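Local atomic coordinates of cytosol aminopeptidase (Staphylococcus aureus subsp. aureus, PDB entry 3KZW), a protein that probably removes amino-terminal residues, leucine among them, from peptides as a manganese-dependent leucyl aminopeptidase that assembles as a hexamer. Residues N225-T230 / G315-A320; V327-V332 / Q510-Q515; D451-T456 / A462-S467. One frame throughout, in Å; residues are numbered along the deposited sequence.

Overall arrangement
All three contacts belong to the C-terminal, catalytic part of the chain. Contacts 1 and 2 are neighbours, their centres 13 Å apart, and they share one core: helix 308-322 leads directly into strand 328-338, and Ile316 and Ala320 of contact 1 pack on Leu512 and Ile329 of contact 2, respectively. Contact 1 closes before contact 2 opens, whereas contact 3 is nested within the long loop that 327-332 and 510-515 close. It stands apart, about 28 Å from contact 2 and 33 Å from contact 1, centre to centre. The chain end thus returns to the large mixed sheet, while 451-456 and 462-467 pack locally near neighbouring subunits.

Contact 1. Residues N225-T230 / G315-A320; sequences NHFKNT and GIIEAA
His226 and Glu318 cross at about a right angle, and the imidazole meets the carboxylate with its nitrogen-bearing edge. NE2 of His226 donates to OE1 of Glu318 at 2.8 Å, with an N-H...O angle of 155°. Carboxylate and ring are turned 55° apart; the acceptor lies close to the imidazole plane, and the donor meets OE1 from above the plane of the carboxylate. Glu318 reaches this position by a bend: CG is anti to the backbone N (chi1 170°), and the chain then turns at chi2, which swings the carboxylate toward the histidine although the CB itself does not point there. The pair is a His-carboxylate hydrogen bond, here joining the last turn of helix 216-226 to the flank of helix 308-322 in the catalytic domain. Leu202 of helix 188-208 packs on both partners.

Phe227, just past the helix end, lies beside this bond. Its CE1 comes to 3.3 Å from Glu318 OE1, the ring inclined to the carboxylate, and farther along its CZ reaches Ile317 CG2 at 4.5 Å. One face of the phenyl ring carries CD2 of His226 over its centre, 3.6 Å above the plane, so the phenyl ring probably helps to hold the imidazole of its neighbour in place. The backbone behind the ring is folded into a type I turn from Phe227 to Thr230. Phe227 O is gripped twice from the same face of its plane, by Thr230 N at 3.2 Å and by Thr230 OG1 at 2.8 Å. Together with the His226 bond, a long, weak ion pair of Glu318 OE2 with Arg322 would probably favour the charged form of the buried glutamate.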
loop_
_atom_site.group_PDB
_atom_site.type_symbol
_atom_site.label_atom_id
_atom_site.label_comp_id
_atom_site.label_asym_id
_atom_site.label_seq_id
_atom_site.Cartn_x
_atom_site.Cartn_y
_atom_site.Cartn_z
ATOM N N ASN A 225 3.236 21.806 41.108
ATOM C CA ASN A 225 4.425 22.533 41.556
ATOM C C ASN A 225 4.543 23.935 40.963
ATOM O O ASN A 225 5.031 24.852 41.626
ATOM C CB ASN A 225 5.696 21.726 41.274
ATOM C CG ASN A 225 5.814 20.486 42.151
ATOM O OD1 ASN A 225 5.309 20.449 43.277
ATOM N ND2 ASN A 225 6.494 19.463 41.638
ATOM N N HIS A 226 4.091 24.093 39.720
ATOM C CA HIS A 226 4.147 25.381 39.039
ATOM C C HIS A 226 3.212 26.412 39.670
ATOM O O HIS A 226 3.601 27.564 39.863
ATOM C CB HIS A 226 3.841 25.230 37.549
ATOM C CG HIS A 226 3.803 26.530 36.812
ATOM N ND1 HIS A 226 4.943 27.192 36.414
ATOM C CD2 HIS A 226 2.763 27.300 36.416
ATOM C CE1 HIS A 226 4.607 28.312 35.798
ATOM N NE2 HIS A 226 3.290 28.401 35.786
ATOM N N PHE A 227 1.988 25.994 39.986
ATOM C CA PHE A 227 0.983 26.889 40.557
ATOM C C PHE A 227 0.954 26.881 42.087
ATOM O O PHE A 227 0.047 27.457 42.697
ATOM C CB PHE A 227 -0.409 26.543 40.018
ATOM C CG PHE A 227 -0.605 26.875 38.566
ATOM C CD1 PHE A 227 -0.558 28.195 38.123
ATOM C CD2 PHE A 227 -0.864 25.868 37.643
ATOM C CE1 PHE A 227 -0.751 28.505 36.783
ATOM C CE2 PHE A 227 -1.058 26.167 36.298
ATOM C CZ PHE A 227 -1.001 27.490 35.867
ATOM N N LYS A 228 1.953 26.245 42.696
ATOM C CA LYS A 228 1.973 26.005 44.141
ATOM C C LYS A 228 1.838 27.277 44.987
ATOM O O LYS A 228 1.053 27.306 45.939
ATOM C CB LYS A 228 3.221 25.211 44.542
ATOM C CG LYS A 228 3.088 24.498 45.876
ATOM C CD LYS A 228 4.260 23.565 46.144
ATOM C CE LYS A 228 4.148 22.942 47.532
ATOM N NZ LYS A 228 5.290 22.036 47.843
ATOM N N ASN A 229 2.585 28.321 44.634
ATOM C CA ASN A 229 2.557 29.573 45.397
ATOM C C ASN A 229 1.741 30.695 44.744
ATOM O O ASN A 229 1.967 31.882 45.011
ATOM C CB ASN A 229 3.984 30.045 45.708
ATOM C CG ASN A 229 4.692 29.152 46.717
ATOM O OD1 ASN A 229 4.100 28.710 47.706
ATOM N ND2 ASN A 229 5.974 28.890 46.472
ATOM N N THR A 230 0.785 30.314 43.900
ATOM C CA THR A 230 -0.020 31.285 43.156
ATOM C C THR A 230 -1.478 31.285 43.609
ATOM O O THR A 230 -1.865 30.525 44.499
ATOM C CB THR A 230 0.041 31.035 41.624
ATOM O OG1 THR A 230 -0.579 29.781 41.312
ATOM C CG2 THR A 230 1.484 31.034 41.120
ATOM N N GLY A 315 -1.165 27.188 29.601
ATOM C CA GLY A 315 -0.612 28.470 29.169
ATOM C C GLY A 315 -1.605 29.613 29.263
ATOM O O GLY A 315 -1.265 30.699 29.739
ATOM N N ILE A 316 -2.836 29.361 28.815
ATOM C CA ILE A 316 -3.916 30.353 28.863
ATOM C C ILE A 316 -4.225 30.774 30.302
ATOM O O ILE A 316 -4.348 31.967 30.593
ATOM C CB ILE A 316 -5.200 29.848 28.144
ATOM C CG1 ILE A 316 -4.958 29.730 26.636
ATOM C CG2 ILE A 316 -6.371 30.783 28.398
ATOM C CD1 ILE A 316 -5.948 28.828 25.909
ATOM N N ILE A 317 -4.334 29.793 31.197
ATOM C CA ILE A 317 -4.599 30.056 32.612
ATOM C C ILE A 317 -3.413 30.778 33.269
ATOM O O ILE A 317 -3.607 31.682 34.088
ATOM C CB ILE A 317 -4.980 28.757 33.370
ATOM C CG1 ILE A 317 -6.300 28.201 32.822
ATOM C CG2 ILE A 317 -5.096 29.007 34.873
ATOM C CD1 ILE A 317 -6.585 26.753 33.186
ATOM N N GLU A 318 -2.196 30.390 32.888
ATOM C CA GLU A 318 -0.975 31.046 33.358
ATOM C C GLU A 318 -0.964 32.529 32.987
ATOM O O GLU A 318 -0.603 33.377 33.809
ATOM C CB GLU A 318 0.269 30.336 32.802
ATOM C CG GLU A 318 1.604 31.061 33.020
ATOM C CD GLU A 318 2.106 31.022 34.465
ATOM O OE1 GLU A 318 1.442 30.416 35.331
ATOM O OE2 GLU A 318 3.181 31.598 34.736
ATOM N N ALA A 319 -1.365 32.830 31.753
ATOM C CA ALA A 319 -1.425 34.207 31.271
ATOM C C ALA A 319 -2.521 35.000 31.977
ATOM O O ALA A 319 -2.298 36.136 32.396
ATOM C CB ALA A 319 -1.627 34.235 29.770
ATOM N N ALA A 320 -3.695 34.390 32.120
ATOM C CA ALA A 320 -4.837 35.038 32.760
ATOM C C ALA A 320 -4.557 35.411 34.215
ATOM O O ALA A 320 -4.965 36.483 34.674
ATOM C CB ALA A 320 -6.075 34.156 32.659
#

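Contact 2. Residues V327-V332 / Q510-Q515; sequences VNIVGV and QWLKQQ
Val327 lays its CG1 methyl against the C-terminal turn of 510-515, touching both CB of Gln515 and the carbonyl O of Leu512, each at 3.8 Å. With chi1 at -73° this methyl is anti to the carbonyl carbon of Val327, which leaves CG2 to face the leucine side chain, 4.4 Å from its CD2. Two residues farther along the strand, Ile329 and Leu512 reach toward each other tip to tip, and their CD1 atoms meet at 3.8 Å. Leu512 is therefore shared, one branch near the valine and the other at the end of the isoleucine.

The pairing brings the last turn of helix 505-512 and the type I turn from Leu512 to Gln515 against the start of strand 328-338, an inner strand of the large mixed sheet. Leu325 and Ile278 also pack on Leu512, while Lys513, on the same turn, makes a salt bridge with Glu192.

Aliphatic carbons make up most of the junction, with one backbone carbonyl oxygen, that of Leu512, beside Val327 CG1, so its cohesion probably comes chiefly from shape fit and the exclusion of water.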
loop_
_atom_site.group_PDB
_atom_site.type_symbol
_atom_site.label_atom_id
_atom_site.label_comp_id
_atom_site.label_asym_id
_atom_site.label_seq_id
_atom_site.Cartn_x
_atom_site.Cartn_y
_atom_site.Cartn_z
ATOM N N VAL A 327 -11.750 37.341 35.540
ATOM C CA VAL A 327 -12.524 36.228 34.990
ATOM C C VAL A 327 -12.394 34.978 35.852
ATOM O O VAL A 327 -11.356 34.754 36.476
ATOM C CB VAL A 327 -12.115 35.882 33.528
ATOM C CG1 VAL A 327 -12.608 36.945 32.557
ATOM C CG2 VAL A 327 -10.602 35.681 33.400
ATOM N N ASN A 328 -13.452 34.173 35.887
ATOM C CA ASN A 328 -13.408 32.875 36.544
ATOM C C ASN A 328 -13.181 31.785 35.511
ATOM O O ASN A 328 -13.911 31.699 34.525
ATOM C CB ASN A 328 -14.690 32.610 37.336
ATOM C CG ASN A 328 -14.822 33.499 38.564
ATOM O OD1 ASN A 328 -13.881 34.188 38.960
ATOM N ND2 ASN A 328 -15.998 33.483 39.173
ATOM N N ILE A 329 -12.153 30.970 35.733
ATOM C CA ILE A 329 -11.800 29.890 34.814
ATOM C C ILE A 329 -11.686 28.558 35.552
ATOM O O ILE A 329 -11.075 28.476 36.622
ATOM C CB ILE A 329 -10.467 30.176 34.063
ATOM C CG1 ILE A 329 -10.571 31.458 33.231
ATOM C CG2 ILE A 329 -10.084 29.001 33.165
ATOM C CD1 ILE A 329 -9.234 32.010 32.771
ATOM N N VAL A 330 -12.290 27.524 34.973
ATOM C CA VAL A 330 -12.051 26.152 35.397
ATOM C C VAL A 330 -11.427 25.374 34.238
ATOM O O VAL A 330 -11.985 25.314 33.143
ATOM C CB VAL A 330 -13.333 25.461 35.962
ATOM C CG1 VAL A 330 -14.456 25.399 34.922
ATOM C CG2 VAL A 330 -13.005 24.069 36.491
ATOM N N GLY A 331 -10.248 24.812 34.480
ATOM C CA GLY A 331 -9.528 24.053 33.468
ATOM C C GLY A 331 -9.557 22.576 33.788
ATOM O O GLY A 331 -9.241 22.177 34.910
ATOM N N VAL A 332 -9.948 21.766 32.807
ATOM C CA VAL A 332 -9.996 20.314 32.973
ATOM C C VAL A 332 -9.078 19.652 31.954
ATOM O O VAL A 332 -9.224 19.857 30.747
ATOM C CB VAL A 332 -11.437 19.753 32.838
ATOM C CG1 VAL A 332 -11.463 18.250 33.112
ATOM C CG2 VAL A 332 -12.396 20.482 33.778
ATOM N N GLN A 510 -6.731 37.162 24.441
ATOM C CA GLN A 510 -7.341 38.385 23.930
ATOM C C GLN A 510 -8.855 38.398 24.161
ATOM O O GLN A 510 -9.420 39.429 24.525
ATOM C CB GLN A 510 -7.010 38.562 22.443
ATOM C CG GLN A 510 -7.473 39.881 21.827
ATOM C CD GLN A 510 -6.910 41.098 22.534
ATOM O OE1 GLN A 510 -7.658 41.997 22.923
ATOM N NE2 GLN A 510 -5.587 41.131 22.713
ATOM N N TRP A 511 -9.491 37.245 23.956
ATOM C CA TRP A 511 -10.922 37.082 24.196
ATOM C C TRP A 511 -11.264 37.217 25.678
ATOM O O TRP A 511 -12.272 37.834 26.035
ATOM C CB TRP A 511 -11.412 35.736 23.656
ATOM C CG TRP A 511 -12.877 35.504 23.886
ATOM C CD1 TRP A 511 -13.912 36.000 23.147
ATOM C CD2 TRP A 511 -13.467 34.725 24.934
ATOM N NE1 TRP A 511 -15.110 35.576 23.667
ATOM C CE2 TRP A 511 -14.868 34.794 24.765
ATOM C CE3 TRP A 511 -12.950 33.976 26.000
ATOM C CZ2 TRP A 511 -15.762 34.139 25.624
ATOM C CZ3 TRP A 511 -13.839 33.326 26.855
ATOM C CH2 TRP A 511 -15.230 33.414 26.659
ATOM N N LEU A 512 -10.422 36.637 26.531
ATOM C CA LEU A 512 -10.596 36.719 27.983
ATOM C C LEU A 512 -10.451 38.146 28.500
ATOM O O LEU A 512 -11.103 38.523 29.473
ATOM C CB LEU A 512 -9.604 35.803 28.706
ATOM C CG LEU A 512 -9.843 34.291 28.680
ATOM C CD1 LEU A 512 -8.668 33.580 29.323
ATOM C CD2 LEU A 512 -11.148 33.908 29.371
ATOM N N LYS A 513 -9.596 38.927 27.846
ATOM C CA LYS A 513 -9.396 40.336 28.187
ATOM C C LYS A 513 -10.646 41.181 27.951
ATOM O O LYS A 513 -10.775 42.269 28.511
ATOM C CB LYS A 513 -8.228 40.920 27.387
ATOM C CG LYS A 513 -6.845 40.585 27.939
ATOM C CD LYS A 513 -5.730 41.112 27.035
ATOM C CE LYS A 513 -5.636 42.635 27.075
ATOM N NZ LYS A 513 -4.596 43.154 26.141
ATOM N N GLN A 514 -11.561 40.670 27.130
ATOM C CA GLN A 514 -12.759 41.408 26.736
ATOM C C GLN A 514 -14.029 40.987 27.488
ATOM O O GLN A 514 -15.138 41.371 27.100
ATOM C CB GLN A 514 -12.964 41.297 25.224
ATOM C CG GLN A 514 -11.859 41.954 24.402
ATOM C CD GLN A 514 -11.989 41.691 22.908
ATOM O OE1 GLN A 514 -13.027 41.224 22.429
ATOM N NE2 GLN A 514 -10.930 41.996 22.162
ATOM N N GLN A 515 -13.865 40.219 28.564
ATOM C CA GLN A 515 -15.004 39.731 29.344
ATOM C C GLN A 515 -15.318 40.614 30.560
ATOM O O GLN A 515 -14.535 40.704 31.511
ATOM C CB GLN A 515 -14.791 38.277 29.771
ATOM C CG GLN A 515 -14.547 37.308 28.613
ATOM C CD GLN A 515 -15.612 37.392 27.531
ATOM O OE1 GLN A 515 -15.325 37.766 26.391
ATOM N NE2 GLN A 515 -16.850 37.054 27.885
#

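Contact 3. Residues D451-T456 / A462-S467; sequences DLVNHT and ALFAAS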
loop_
_atom_site.group_PDB
_atom_site.type_symbol
_atom_site.label_atom_id
_atom_site.label_comp_id
_atom_site.label_asym_id
_atom_site.label_seq_id
_atom_site.Cartn_x
_atom_site.Cartn_y
_atom_site.Cartn_z
ATOM N N ASP A 451 -24.854 2.872 22.964
ATOM C CA ASP A 451 -25.527 4.154 22.739
ATOM C C ASP A 451 -24.785 4.982 21.699
ATOM O O ASP A 451 -25.409 5.634 20.860
ATOM C CB ASP A 451 -25.630 4.954 24.043
ATOM C CG ASP A 451 -26.512 4.282 25.082
ATOM O OD1 ASP A 451 -27.590 3.771 24.721
ATOM O OD2 ASP A 451 -26.136 4.277 26.272
ATOM N N LEU A 452 -23.454 4.955 21.769
ATOM C CA LEU A 452 -22.604 5.743 20.878
ATOM C C LEU A 452 -21.463 4.920 20.280
ATOM O O LEU A 452 -21.072 3.885 20.824
ATOM C CB LEU A 452 -22.034 6.963 21.615
ATOM C CG LEU A 452 -23.004 8.003 22.187
ATOM C CD1 LEU A 452 -22.301 8.877 23.209
ATOM C CD2 LEU A 452 -23.644 8.849 21.094
ATOM N N VAL A 453 -20.949 5.393 19.148
ATOM C CA VAL A 453 -19.775 4.809 18.502
ATOM C C VAL A 453 -18.733 5.916 18.296
ATOM O O VAL A 453 -19.096 7.074 18.058
ATOM C CB VAL A 453 -20.149 4.079 17.173
ATOM C CG1 VAL A 453 -20.555 5.065 16.073
ATOM C CG2 VAL A 453 -19.017 3.179 16.707
ATOM N N ASN A 454 -17.451 5.573 18.410
ATOM C CA ASN A 454 -16.393 6.586 18.384
ATOM C C ASN A 454 -15.756 6.820 17.011
ATOM O O ASN A 454 -14.868 7.664 16.869
ATOM C CB ASN A 454 -15.317 6.290 19.446
ATOM C CG ASN A 454 -14.254 5.311 18.965
ATOM O OD1 ASN A 454 -14.553 4.308 18.314
ATOM N ND2 ASN A 454 -13.000 5.598 19.299
ATOM N N HIS A 455 -16.209 6.081 16.002
ATOM C CA HIS A 455 -15.593 6.151 14.679
ATOM C C HIS A 455 -16.564 5.810 13.554
ATOM O O HIS A 455 -17.401 4.916 13.690
ATOM C CB HIS A 455 -14.376 5.223 14.618
ATOM C CG HIS A 455 -13.520 5.413 13.404
ATOM N ND1 HIS A 455 -13.415 4.462 12.411
ATOM C CD2 HIS A 455 -12.714 6.438 13.029
ATOM C CE1 HIS A 455 -12.585 4.895 11.475
ATOM N NE2 HIS A 455 -12.150 6.093 11.825
ATOM N N THR A 456 -16.437 6.538 12.448
ATOM C CA THR A 456 -17.184 6.252 11.227
ATOM C C THR A 456 -16.220 5.870 10.105
ATOM O O THR A 456 -15.101 6.397 10.023
ATOM C CB THR A 456 -18.060 7.459 10.785
ATOM O OG1 THR A 456 -18.772 7.128 9.585
ATOM C CG2 THR A 456 -17.208 8.721 10.545
ATOM N N ALA A 462 -13.600 14.769 10.699
ATOM C CA ALA A 462 -13.386 15.889 11.613
ATOM C C ALA A 462 -14.713 16.391 12.177
ATOM O O ALA A 462 -14.796 16.759 13.350
ATOM C CB ALA A 462 -12.632 17.017 10.920
ATOM N N LEU A 463 -15.747 16.387 11.338
ATOM C CA LEU A 463 -17.084 16.810 11.751
ATOM C C LEU A 463 -17.689 15.795 12.722
ATOM O O LEU A 463 -18.345 16.171 13.696
ATOM C CB LEU A 463 -18.006 17.002 10.537
ATOM C CG LEU A 463 -17.523 17.667 9.243
ATOM C CD1 LEU A 463 -18.682 17.758 8.273
ATOM C CD2 LEU A 463 -16.917 19.045 9.474
ATOM N N PHE A 464 -17.453 14.513 12.447
ATOM C CA PHE A 464 -17.891 13.425 13.320
ATOM C C PHE A 464 -17.275 13.548 14.715
ATOM O O PHE A 464 -17.986 13.483 15.719
ATOM C CB PHE A 464 -17.532 12.066 12.705
ATOM C CG PHE A 464 -18.013 10.887 13.506
ATOM C CD1 PHE A 464 -17.277 10.411 14.583
ATOM C CD2 PHE A 464 -19.204 10.251 13.181
ATOM C CE1 PHE A 464 -17.721 9.327 15.327
ATOM C CE2 PHE A 464 -19.652 9.160 13.918
ATOM C CZ PHE A 464 -18.910 8.701 14.994
ATOM N N ALA A 465 -15.955 13.720 14.767
ATOM C CA ALA A 465 -15.235 13.874 16.028
ATOM C C ALA A 465 -15.783 15.036 16.861
ATOM O O ALA A 465 -15.966 14.909 18.074
ATOM C CB ALA A 465 -13.754 14.057 15.767
ATOM N N ALA A 466 -16.050 16.158 16.195
ATOM C CA ALA A 466 -16.597 17.346 16.843
ATOM C C ALA A 466 -17.985 17.071 17.417
ATOM O O ALA A 466 -18.293 17.475 18.540
ATOM C CB ALA A 466 -16.645 18.502 15.862
ATOM N N SER A 467 -18.808 16.376 16.635
ATOM C CA SER A 467 -20.146 15.975 17.058
ATOM C C SER A 467 -20.089 15.074 18.287
ATOM O O SER A 467 -20.911 15.198 19.193
ATOM C CB SER A 467 -20.868 15.253 15.920
ATOM O OG SER A 467 -22.177 14.870 16.304
#
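The main apolar contact is a CH-pi interaction between Thr456 and Phe464. The CG2 methyl of Thr456 lies over one face of the phenyl ring, 4.1 Å from its centroid and 29° off the normal, and comes nearest to CD2 at 3.6 Å. Thr456 OG1 is anti to the backbone N (chi1 -180°), which sends the methyl to the ring and leaves the hydroxyl to bond to Gly458 N. At the far end of the ring, CZ of Phe464 meets CG1 of Val453 at 4.1 Å, the two side chains crossing at about a right angle.

Contacts of the ring with backbone form a second group. Val453 O sits at the ring edge, 3.5 Å from CZ, and the peptide link between Asn454 and His455 passes obliquely by CE1, with Asn454 C at 3.6 Å from that carbon.

The polar bonds of 451-456 lead to other partners, not to the helix. Asn454, whose CB points away from the helix, is bonded to Met362 N through OD1 and to the carbonyls of Asn363 and Ala366 through ND2. Asp451 bonds to Ser167 of a neighbouring subunit.

One aromatic side chain thus spans from helix 461-470 to the end of strand 452-453, an edge strand of a small three-stranded sheet, in a strand-loop-helix connection of the catalytic domain. The helix ends at Thr470, which with Gly474 binds a sodium ion.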